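Local atomic coordinates of 47 KDA membrane antigen (Treponema pallidum, PDB entry 1O75), a protein that binds penicillin and shows zinc-stimulated carboxypeptidase activity on synthetic depsipeptides, and may act as a D,D-carboxypeptidase that lowers peptidoglycan cross-linking. Residues T8-Y20 and K173-N185. The protein carries 2 engineered substitutions. Sequence-based numbering, arbitrary orientation.
Engineered in segment 8-20: Ser9 (natural residue His).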
loop_
_atom_site.group_PDB
_atom_site.type_symbol
_atom_site.label_atom_id
_atom_site.label_comp_id
_atom_site.label_asym_id
_atom_site.label_seq_id
_atom_site.Cartn_x
_atom_site.Cartn_y
_atom_site.Cartn_z
ATOM N N THR B 8 -35.442 17.689 -26.682
ATOM C CA THR B 8 -34.830 16.730 -25.770
ATOM C C THR B 8 -33.856 17.488 -24.875
ATOM O O THR B 8 -33.033 18.258 -25.374
ATOM C CB THR B 8 -34.034 15.649 -26.545
ATOM O OG1 THR B 8 -34.935 14.844 -27.315
ATOM C CG2 THR B 8 -33.250 14.760 -25.579
ATOM N N SER B 9 -33.955 17.286 -23.562
ATOM C CA SER B 9 -33.043 17.953 -22.633
ATOM C C SER B 9 -31.946 16.990 -22.159
ATOM O O SER B 9 -32.170 15.786 -22.023
ATOM C CB SER B 9 -33.809 18.515 -21.439
ATOM O OG SER B 9 -34.677 17.546 -20.893
ATOM N N TYR B 10 -30.764 17.539 -21.908
ATOM C CA TYR B 10 -29.615 16.754 -21.492
ATOM C C TYR B 10 -29.063 17.157 -20.129
ATOM O O TYR B 10 -28.991 18.340 -19.811
ATOM C CB TYR B 10 -28.513 16.869 -22.543
ATOM C CG TYR B 10 -28.933 16.371 -23.913
ATOM C CD1 TYR B 10 -29.581 17.214 -24.823
ATOM C CD2 TYR B 10 -28.685 15.056 -24.300
ATOM C CE1 TYR B 10 -29.962 16.755 -26.084
ATOM C CE2 TYR B 10 -29.060 14.586 -25.550
ATOM C CZ TYR B 10 -29.695 15.437 -26.437
ATOM O OH TYR B 10 -30.056 14.962 -27.670
ATOM N N GLY B 11 -28.674 16.163 -19.335
ATOM C CA GLY B 11 -28.131 16.432 -18.020
ATOM C C GLY B 11 -27.831 15.154 -17.250
ATOM O O GLY B 11 -27.600 14.087 -17.841
ATOM N N TYR B 12 -27.829 15.269 -15.925
ATOM C CA TYR B 12 -27.561 14.139 -15.050
ATOM C C TYR B 12 -28.790 13.770 -14.259
ATOM O O TYR B 12 -29.597 14.630 -13.894
ATOM C CB TYR B 12 -26.417 14.470 -14.084
ATOM C CG TYR B 12 -25.058 14.502 -14.746
ATOM C CD1 TYR B 12 -24.484 13.337 -15.248
ATOM C CD2 TYR B 12 -24.349 15.701 -14.883
ATOM C CE1 TYR B 12 -23.237 13.360 -15.873
ATOM C CE2 TYR B 12 -23.103 15.735 -15.510
ATOM C CZ TYR B 12 -22.552 14.560 -16.002
ATOM O OH TYR B 12 -21.330 14.578 -16.641
ATOM N N ALA B 13 -28.922 12.479 -13.986
ATOM C CA ALA B 13 -30.046 11.967 -13.222
ATOM C C ALA B 13 -29.540 10.900 -12.262
ATOM O O ALA B 13 -28.508 10.274 -12.500
ATOM C CB ALA B 13 -31.104 11.379 -14.157
ATOM N N THR B 14 -30.277 10.693 -11.187
ATOM C CA THR B 14 -29.908 9.725 -10.176
ATOM C C THR B 14 -30.664 8.433 -10.430
ATOM O O THR B 14 -31.893 8.427 -10.397
ATOM C CB THR B 14 -30.240 10.269 -8.771
ATOM O OG1 THR B 14 -29.405 11.403 -8.515
ATOM C CG2 THR B 14 -30.000 9.222 -7.696
ATOM N N LEU B 15 -29.924 7.354 -10.713
ATOM C CA LEU B 15 -30.545 6.050 -10.971
ATOM C C LEU B 15 -30.077 4.982 -9.991
ATOM O O LEU B 15 -28.890 4.908 -9.636
ATOM C CB LEU B 15 -30.211 5.565 -12.407
ATOM C CG LEU B 15 -30.923 6.142 -13.638
ATOM C CD1 LEU B 15 -30.667 7.638 -13.742
ATOM C CD2 LEU B 15 -30.400 5.418 -14.901
ATOM N N SER B 16 -31.012 4.159 -9.551
ATOM C CA SER B 16 -30.696 3.052 -8.678
ATOM C C SER B 16 -29.878 2.054 -9.516
ATOM O O SER B 16 -29.880 2.118 -10.739
ATOM C CB SER B 16 -31.972 2.364 -8.232
ATOM O OG SER B 16 -32.569 1.702 -9.333
ATOM N N TYR B 17 -29.189 1.134 -8.860
ATOM C CA TYR B 17 -28.425 0.144 -9.613
ATOM C C TYR B 17 -29.349 -0.619 -10.580
ATOM O O TYR B 17 -28.982 -0.843 -11.745
ATOM C CB TYR B 17 -27.742 -0.832 -8.662
ATOM C CG TYR B 17 -26.515 -0.245 -8.011
ATOM C CD1 TYR B 17 -25.434 0.171 -8.785
ATOM C CD2 TYR B 17 -26.403 -0.175 -6.624
ATOM C CE1 TYR B 17 -24.268 0.628 -8.202
ATOM C CE2 TYR B 17 -25.231 0.286 -6.021
ATOM C CZ TYR B 17 -24.171 0.679 -6.820
ATOM O OH TYR B 17 -23.002 1.112 -6.233
ATOM N N ALA B 18 -30.535 -1.010 -10.115
ATOM C CA ALA B 18 -31.469 -1.724 -11.010
ATOM C C ALA B 18 -31.905 -0.851 -12.201
ATOM O O ALA B 18 -31.949 -1.334 -13.351
ATOM C CB ALA B 18 -32.683 -2.215 -10.234
ATOM N N ASP B 19 -32.219 0.421 -11.942
ATOM C CA ASP B 19 -32.620 1.351 -13.009
ATOM C C ASP B 19 -31.504 1.481 -14.042
ATOM O O ASP B 19 -31.755 1.620 -15.250
ATOM C CB ASP B 19 -32.840 2.790 -12.501
ATOM C CG ASP B 19 -34.030 2.947 -11.567
ATOM O OD1 ASP B 19 -35.078 2.303 -11.792
ATOM O OD2 ASP B 19 -33.897 3.773 -10.614
ATOM N N TYR B 20 -30.266 1.513 -13.567
ATOM C CA TYR B 20 -29.131 1.687 -14.474
ATOM C C TYR B 20 -28.858 0.445 -15.331
ATOM O O TYR B 20 -28.686 0.533 -16.539
ATOM C CB TYR B 20 -27.852 2.022 -13.671
ATOM C CG TYR B 20 -26.643 2.314 -14.534
ATOM C CD1 TYR B 20 -25.869 1.278 -15.080
ATOM C CD2 TYR B 20 -26.330 3.620 -14.895
ATOM C CE1 TYR B 20 -24.836 1.547 -15.964
ATOM C CE2 TYR B 20 -25.296 3.894 -15.788
ATOM C CZ TYR B 20 -24.560 2.857 -16.316
ATOM O OH TYR B 20 -23.554 3.131 -17.206
ATOM N N LYS B 173 -38.776 12.221 -10.099
ATOM C CA LYS B 173 -38.459 10.846 -9.735
ATOM C C LYS B 173 -36.989 10.422 -9.828
ATOM O O LYS B 173 -36.551 9.537 -9.096
ATOM C CB LYS B 173 -39.315 9.909 -10.590
ATOM C CG LYS B 173 -40.812 10.018 -10.326
ATOM C CD LYS B 173 -41.199 9.245 -9.066
ATOM C CE LYS B 173 -42.705 9.258 -8.843
ATOM N NZ LYS B 173 -43.111 8.386 -7.701
ATOM N N PHE B 174 -36.233 11.040 -10.724
ATOM C CA PHE B 174 -34.827 10.680 -10.893
ATOM C C PHE B 174 -33.880 11.853 -10.697
ATOM O O PHE B 174 -32.759 11.845 -11.211
ATOM C CB PHE B 174 -34.602 10.061 -12.282
ATOM C CG PHE B 174 -35.446 8.843 -12.538
ATOM C CD1 PHE B 174 -36.683 8.956 -13.172
ATOM C CD2 PHE B 174 -35.033 7.588 -12.096
ATOM C CE1 PHE B 174 -37.502 7.832 -13.357
ATOM C CE2 PHE B 174 -35.841 6.459 -12.274
ATOM C CZ PHE B 174 -37.081 6.579 -12.906
ATOM N N HIS B 175 -34.339 12.863 -9.960
ATOM C CA HIS B 175 -33.536 14.041 -9.677
ATOM C C HIS B 175 -32.823 14.575 -10.902
ATOM O O HIS B 175 -31.666 14.977 -10.832
ATOM C CB HIS B 175 -32.521 13.722 -8.575
ATOM C CG HIS B 175 -33.154 13.264 -7.295
ATOM N ND1 HIS B 175 -32.420 12.889 -6.188
ATOM C CD2 HIS B 175 -34.456 13.106 -6.951
ATOM C CE1 HIS B 175 -33.241 12.517 -5.221
ATOM N NE2 HIS B 175 -34.482 12.639 -5.658
ATOM N N PHE B 176 -33.514 14.577 -12.035
ATOM C CA PHE B 176 -32.919 15.081 -13.258
ATOM C C PHE B 176 -32.601 16.561 -13.151
ATOM O O PHE B 176 -33.427 17.349 -12.686
ATOM C CB PHE B 176 -33.860 14.865 -14.445
ATOM C CG PHE B 176 -33.330 15.413 -15.735
ATOM C CD1 PHE B 176 -32.133 14.931 -16.274
ATOM C CD2 PHE B 176 -34.008 16.430 -16.403
ATOM C CE1 PHE B 176 -31.615 15.451 -17.460
ATOM C CE2 PHE B 176 -33.502 16.961 -17.590
ATOM C CZ PHE B 176 -32.296 16.472 -18.123
ATOM N N VAL B 177 -31.403 16.927 -13.596
ATOM C CA VAL B 177 -30.945 18.311 -13.597
ATOM C C VAL B 177 -30.236 18.561 -14.923
ATOM O O VAL B 177 -29.254 17.887 -15.235
ATOM C CB VAL B 177 -29.943 18.573 -12.454
ATOM C CG1 VAL B 177 -29.376 19.977 -12.575
ATOM C CG2 VAL B 177 -30.629 18.380 -11.111
ATOM N N GLU B 178 -30.730 19.515 -15.707
ATOM C CA GLU B 178 -30.106 19.805 -16.991
ATOM C C GLU B 178 -28.671 20.224 -16.771
ATOM O O GLU B 178 -28.343 20.787 -15.733
ATOM C CB GLU B 178 -30.863 20.906 -17.740
ATOM C CG GLU B 178 -32.177 20.447 -18.353
ATOM C CD GLU B 178 -32.781 21.478 -19.307
ATOM O OE1 GLU B 178 -32.113 21.869 -20.290
ATOM O OE2 GLU B 178 -33.933 21.893 -19.074
ATOM N N ASP B 179 -27.813 19.954 -17.747
ATOM C CA ASP B 179 -26.405 20.302 -17.625
ATOM C C ASP B 179 -25.762 20.432 -19.002
ATOM O O ASP B 179 -25.724 19.467 -19.770
ATOM C CB ASP B 179 -25.686 19.227 -16.812
ATOM C CG ASP B 179 -24.313 19.665 -16.357
ATOM O OD1 ASP B 179 -23.504 20.093 -17.208
ATOM O OD2 ASP B 179 -24.045 19.574 -15.144
ATOM N N SER B 180 -25.252 21.619 -19.310
ATOM C CA SER B 180 -24.636 21.879 -20.610
ATOM C C SER B 180 -23.426 21.003 -20.917
ATOM O O SER B 180 -22.944 20.985 -22.044
ATOM C CB SER B 180 -24.217 23.345 -20.713
ATOM O OG SER B 180 -23.128 23.617 -19.843
ATOM N N ARG B 181 -22.914 20.299 -19.918
ATOM C CA ARG B 181 -21.774 19.420 -20.143
ATOM C C ARG B 181 -22.235 18.123 -20.827
ATOM O O ARG B 181 -21.443 17.429 -21.471
ATOM C CB ARG B 181 -21.088 19.109 -18.815
ATOM C CG ARG B 181 -20.431 20.331 -18.186
ATOM C CD ARG B 181 -19.843 20.009 -16.834
ATOM N NE ARG B 181 -20.881 19.735 -15.849
ATOM C CZ ARG B 181 -20.631 19.339 -14.607
ATOM N NH1 ARG B 181 -19.377 19.164 -14.208
ATOM N NH2 ARG B 181 -21.632 19.135 -13.759
ATOM N N VAL B 182 -23.520 17.806 -20.687
ATOM C CA VAL B 182 -24.082 16.606 -21.306
ATOM C C VAL B 182 -24.794 16.945 -22.621
ATOM O O VAL B 182 -25.687 17.784 -22.638
ATOM C CB VAL B 182 -25.100 15.928 -20.376
ATOM C CG1 VAL B 182 -25.617 14.643 -21.021
ATOM C CG2 VAL B 182 -24.451 15.630 -19.021
ATOM N N THR B 183 -24.392 16.288 -23.709
ATOM C CA THR B 183 -24.990 16.491 -25.032
ATOM C C THR B 183 -25.301 15.131 -25.670
ATOM O O THR B 183 -25.062 14.082 -25.064
ATOM C CB THR B 183 -24.032 17.229 -25.982
ATOM O OG1 THR B 183 -22.970 16.345 -26.360
ATOM C CG2 THR B 183 -23.440 18.458 -25.299
ATOM N N GLU B 184 -25.809 15.141 -26.901
ATOM C CA GLU B 184 -26.138 13.889 -27.582
ATOM C C GLU B 184 -24.893 13.047 -27.862
ATOM O O GLU B 184 -24.996 11.862 -28.149
ATOM C CB GLU B 184 -26.862 14.171 -28.909
ATOM C CG GLU B 184 -25.948 14.674 -30.015
ATOM C CD GLU B 184 -26.699 15.053 -31.282
ATOM O OE1 GLU B 184 -27.534 14.242 -31.749
ATOM O OE2 GLU B 184 -26.440 16.161 -31.812
ATOM N N ASN B 185 -23.717 13.656 -27.788
ATOM C CA ASN B 185 -22.478 12.932 -28.061
ATOM C C ASN B 185 -21.734 12.450 -26.815
ATOM O O ASN B 185 -20.642 11.900 -26.927
ATOM C CB ASN B 185 -21.531 13.816 -28.868
ATOM C CG ASN B 185 -22.067 14.138 -30.248
ATOM O OD1 ASN B 185 -21.885 15.250 -30.744
ATOM N ND2 ASN B 185 -22.725 13.163 -30.880
HETATM O O HOH W 1 -30.879 20.268 -22.188
HETATM O O HOH W 2 -29.549 12.388 -5.974
#
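Four backbone hydrogen bonds join Tyr10, Tyr12 and Thr14 to residues 174-179. Tyr12 bonds Val177 both ways, Tyr12 N to Val177 O at 3.1 Å and Val177 N to Tyr12 O at 2.9 Å. Asp179 N meets a lone pair of Tyr10 O, and Thr14 N donates to Phe174 O at 2.7 Å. Gly11 faces Glu178 in a non-hydrogen-bonded pair, its CA 3.3 Å from Val177 O.

In the ring and van der Waals packing, Phe174, Phe176 and Val182 carry most of the contact from residues 173-185. Val182 CG2 sits over one face of the Tyr12 ring in a CH-pi contact, 3.9 Å from the centroid. With CG anti to the backbone N (chi1 178°), the Phe176 ring swings toward strand 8-16 and meets it with its edge, at Gly11 N and Ala13 CB. The engineered Ser9 places OG 3.6 Å from Phe176 CE2. Thr14 O and Asp19 OD2 lie at the edge of the Phe174 ring. Thr183 CA and Glu184 N cover one face of the Tyr10 ring.

Among the charged groups, Arg181 forms a bidentate salt bridge with Asp179, NE to OD1 and NH2 to OD2, the oxygens lying close to the guanidinium plane. Arg181 N also donates to OD1, closing an Asx turn. Asp179 OD2 lies at the Tyr12 ring edge. One water links Tyr10 N to Glu178 OE1, while OE2 pairs with Lys167.

Strand 8-16 also bonds strand 143-163. The short strand 177-178, following helix 167-173, therefore adds a short antiparallel edge strand to the mixed beta-sheet of the N-terminal region.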